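Local atomic coordinates of endo-1,3-beta-glucanase, family GH16 (PDB entry 4CRQ), a protein that probably hydrolyses internal beta-1,3-glucosidic bonds of laminarin, the chain described here being the catalytic module of a longer modular enzyme. Residues S143-S151 with V172-V180. The protein carries 1 engineered substitution. Sequence-based numbering, arbitrary orientation.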
loop_
_atom_site.group_PDB
_atom_site.type_symbol
_atom_site.label_atom_id
_atom_site.label_comp_id
_atom_site.label_asym_id
_atom_site.label_seq_id
_atom_site.Cartn_x
_atom_site.Cartn_y
_atom_site.Cartn_z
ATOM N N SER A 143 1.386 10.913 -12.431
ATOM C CA SER A 143 0.921 9.579 -12.038
ATOM C C SER A 143 0.690 8.726 -13.285
ATOM O O SER A 143 0.419 9.247 -14.346
ATOM C CB SER A 143 -0.312 9.635 -11.128
ATOM O OG SER A 143 -1.499 9.916 -11.830
ATOM N N TYR A 144 0.818 7.408 -13.113
ATOM C CA TYR A 144 0.654 6.425 -14.175
ATOM C C TYR A 144 0.152 5.146 -13.536
ATOM O O TYR A 144 0.825 4.580 -12.675
ATOM C CB TYR A 144 1.970 6.162 -14.920
ATOM C CG TYR A 144 1.745 5.387 -16.189
ATOM C CD1 TYR A 144 1.585 3.984 -16.174
ATOM C CD2 TYR A 144 1.672 6.053 -17.429
ATOM C CE1 TYR A 144 1.366 3.273 -17.353
ATOM C CE2 TYR A 144 1.452 5.336 -18.606
ATOM C CZ TYR A 144 1.304 3.939 -18.528
ATOM O OH TYR A 144 1.093 3.231 -19.686
ATOM N N GLY A 145 -1.021 4.691 -13.954
ATOM C CA GLY A 145 -1.592 3.489 -13.360
ATOM C C GLY A 145 -2.472 2.701 -14.296
ATOM O O GLY A 145 -2.823 3.170 -15.402
ATOM N N ASP A 146 -2.832 1.500 -13.850
ATOM C CA ASP A 146 -3.779 0.653 -14.575
ATOM C C ASP A 146 -4.478 -0.262 -13.547
ATOM O O ASP A 146 -4.122 -0.278 -12.341
ATOM C CB ASP A 146 -3.063 -0.119 -15.720
ATOM C CG ASP A 146 -3.952 -0.380 -16.915
ATOM O OD1 ASP A 146 -5.181 -0.479 -16.747
ATOM O OD2 ASP A 146 -3.421 -0.486 -18.047
ATOM N N ASP A 147 -5.458 -1.023 -14.008
ATOM C CA ASP A 147 -6.180 -1.930 -13.115
ATOM C C ASP A 147 -6.366 -3.278 -13.765
ATOM O O ASP A 147 -6.106 -3.439 -14.957
ATOM C CB ASP A 147 -7.519 -1.318 -12.612
ATOM C CG ASP A 147 -8.453 -0.821 -13.730
ATOM O OD1 ASP A 147 -8.303 -1.185 -14.910
ATOM O OD2 ASP A 147 -9.376 -0.044 -13.404
ATOM N N VAL A 148 -6.805 -4.247 -12.973
ATOM C CA VAL A 148 -7.048 -5.599 -13.451
ATOM C C VAL A 148 -8.267 -6.138 -12.715
ATOM O O VAL A 148 -8.453 -5.861 -11.515
ATOM C CB VAL A 148 -5.799 -6.531 -13.263
ATOM C CG1 VAL A 148 -5.364 -6.697 -11.790
ATOM C CG2 VAL A 148 -6.015 -7.891 -13.939
ATOM N N GLY A 149 -9.090 -6.913 -13.415
ATOM C CA GLY A 149 -10.253 -7.544 -12.792
ATOM C C GLY A 149 -9.805 -8.606 -11.790
ATOM O O GLY A 149 -8.894 -9.384 -12.076
ATOM N N VAL A 150 -10.432 -8.620 -10.616
ATOM C CA VAL A 150 -10.182 -9.630 -9.579
ATOM C C VAL A 150 -11.594 -10.098 -9.191
ATOM O O VAL A 150 -12.320 -9.316 -8.544
ATOM C CB VAL A 150 -9.364 -9.064 -8.382
ATOM C CG1 VAL A 150 -9.197 -10.114 -7.277
ATOM C CG2 VAL A 150 -8.000 -8.531 -8.830
ATOM N N SER A 151 -11.978 -11.339 -9.558
ATOM C CA SER A 151 -13.348 -11.882 -9.345
ATOM C C SER A 151 -13.860 -11.840 -7.892
ATOM O O SER A 151 -15.005 -11.409 -7.619
ATOM C CB SER A 151 -13.462 -13.331 -9.873
ATOM O OG SER A 151 -12.973 -13.484 -11.197
ATOM N N VAL A 172 -1.064 -9.580 -10.493
ATOM C CA VAL A 172 -2.001 -10.144 -9.522
ATOM C C VAL A 172 -1.972 -11.601 -9.894
ATOM O O VAL A 172 -2.204 -11.931 -11.078
ATOM C CB VAL A 172 -3.440 -9.569 -9.546
ATOM C CG1 VAL A 172 -4.360 -10.384 -8.613
ATOM C CG2 VAL A 172 -3.426 -8.108 -9.142
ATOM N N ASP A 173 -1.656 -12.456 -8.904
ATOM C CA ASP A 173 -1.582 -13.905 -9.117
ATOM C C ASP A 173 -0.697 -14.246 -10.336
ATOM O O ASP A 173 -0.991 -15.189 -11.104
ATOM C CB ASP A 173 -3.010 -14.476 -9.282
ATOM C CG ASP A 173 -3.824 -14.474 -7.981
ATOM O OD1 ASP A 173 -3.236 -14.519 -6.865
ATOM O OD2 ASP A 173 -5.070 -14.439 -8.090
ATOM N N GLY A 174 0.388 -13.484 -10.529
ATOM C CA GLY A 174 1.301 -13.708 -11.645
ATOM C C GLY A 174 0.904 -13.153 -12.989
ATOM O O GLY A 174 1.675 -13.291 -13.941
ATOM N N GLN A 175 -0.266 -12.526 -13.080
ATOM C CA GLN A 175 -0.738 -11.966 -14.338
ATOM C C GLN A 175 -0.326 -10.501 -14.407
ATOM O O GLN A 175 -0.766 -9.699 -13.571
ATOM C CB GLN A 175 -2.257 -12.122 -14.465
ATOM C CG GLN A 175 -2.856 -11.447 -15.693
ATOM C CD GLN A 175 -4.341 -11.691 -15.807
ATOM O OE1 GLN A 175 -4.802 -12.836 -15.751
ATOM N NE2 GLN A 175 -5.104 -10.623 -15.969
ATOM N N GLN A 176 0.501 -10.159 -15.395
ATOM C CA GLN A 176 0.942 -8.787 -15.551
ATOM C C GLN A 176 -0.211 -7.905 -16.045
ATOM O O GLN A 176 -0.946 -8.324 -16.941
ATOM C CB GLN A 176 2.157 -8.731 -16.484
ATOM C CG GLN A 176 2.821 -7.376 -16.561
ATOM C CD GLN A 176 4.044 -7.363 -17.454
ATOM O OE1 GLN A 176 4.818 -8.323 -17.498
ATOM N NE2 GLN A 176 4.232 -6.259 -18.165
ATOM N N PHE A 177 -0.365 -6.709 -15.465
ATOM C CA PHE A 177 -1.436 -5.793 -15.884
ATOM C C PHE A 177 -0.987 -4.346 -16.047
ATOM O O PHE A 177 -1.791 -3.495 -16.457
ATOM C CB PHE A 177 -2.641 -5.899 -14.928
ATOM C CG PHE A 177 -2.405 -5.336 -13.552
ATOM C CD1 PHE A 177 -1.854 -6.141 -12.515
ATOM C CD2 PHE A 177 -2.756 -3.994 -13.261
ATOM C CE1 PHE A 177 -1.652 -5.602 -11.232
ATOM C CE2 PHE A 177 -2.551 -3.457 -11.982
ATOM C CZ PHE A 177 -2.000 -4.268 -10.967
ATOM N N ASN A 178 0.281 -4.073 -15.716
ATOM C CA ASN A 178 0.839 -2.742 -15.869
ATOM C C ASN A 178 2.348 -2.807 -15.936
ATOM O O ASN A 178 2.958 -3.685 -15.307
ATOM C CB ASN A 178 0.366 -1.820 -14.722
ATOM C CG ASN A 178 0.435 -0.338 -15.064
ATOM O OD1 ASN A 178 0.454 0.063 -16.238
ATOM N ND2 ASN A 178 0.456 0.497 -14.023
ATOM N N GLU A 179 2.918 -1.885 -16.714
ATOM C CA GLU A 179 4.355 -1.738 -16.857
ATOM C C GLU A 179 4.640 -0.262 -17.104
ATOM O O GLU A 179 3.880 0.404 -17.834
ATOM C CB GLU A 179 4.910 -2.621 -17.997
ATOM C CG GLU A 179 6.437 -2.697 -18.064
ATOM C CD GLU A 179 6.978 -3.658 -19.118
ATOM O OE1 GLU A 179 6.224 -4.524 -19.612
ATOM O OE2 GLU A 179 8.177 -3.540 -19.452
ATOM N N VAL A 180 5.715 0.220 -16.496
ATOM C CA VAL A 180 6.229 1.572 -16.709
ATOM C C VAL A 180 7.723 1.446 -16.999
ATOM O O VAL A 180 8.437 0.654 -16.371
ATOM C CB VAL A 180 5.988 2.594 -15.551
ATOM C CG1 VAL A 180 4.529 2.938 -15.438
ATOM C CG2 VAL A 180 6.531 2.126 -14.202
HETATM O O HOH W 1 -4.510 -3.623 -17.471
#
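Strands 143-149 and 175-180 run antiparallel at 172°, their axes 6.2 Å apart at the closest, yet no direct backbone hydrogen bond joins them. This illustrates how the two sheets of a family 16 beta-sandwich close at an edge: strand 143-149 bonds to strand 127-135, strand 175-181 to strand 167-172, and side chains fill the seam. Val-148 and Phe-177 form its centre. With chi1 at 70°, Phe-177 CG lies between its own backbone N and carbonyl carbon, which turns one ring face to Val-148, whose CG1 makes a CH-pi contact 3.7 Å from the ring centroid. The same methyl meets Val-172 CG2 at 3.6 Å, on the residue that opens the type I' turn to Gln-175. Asp-146 O approaches the Phe-177 ring at its edge. Replacing Phe-177 by an alanine would probably leave Val-148 CG1 without its aromatic face and open a gap between the strands. Farther along, Asn-178 OD1 sits in the plane of the Tyr-144 ring, 3.5 Å from CE1, amide and ring nearly coplanar, while Asn-178 ND2 bonds weakly to Gly-130 O. Water 1 bridges the two strands, donating to two carbonyl oxygens that could not bond to each other, Asp-147 O at 3.0 Å and Phe-177 O at 2.9 Å.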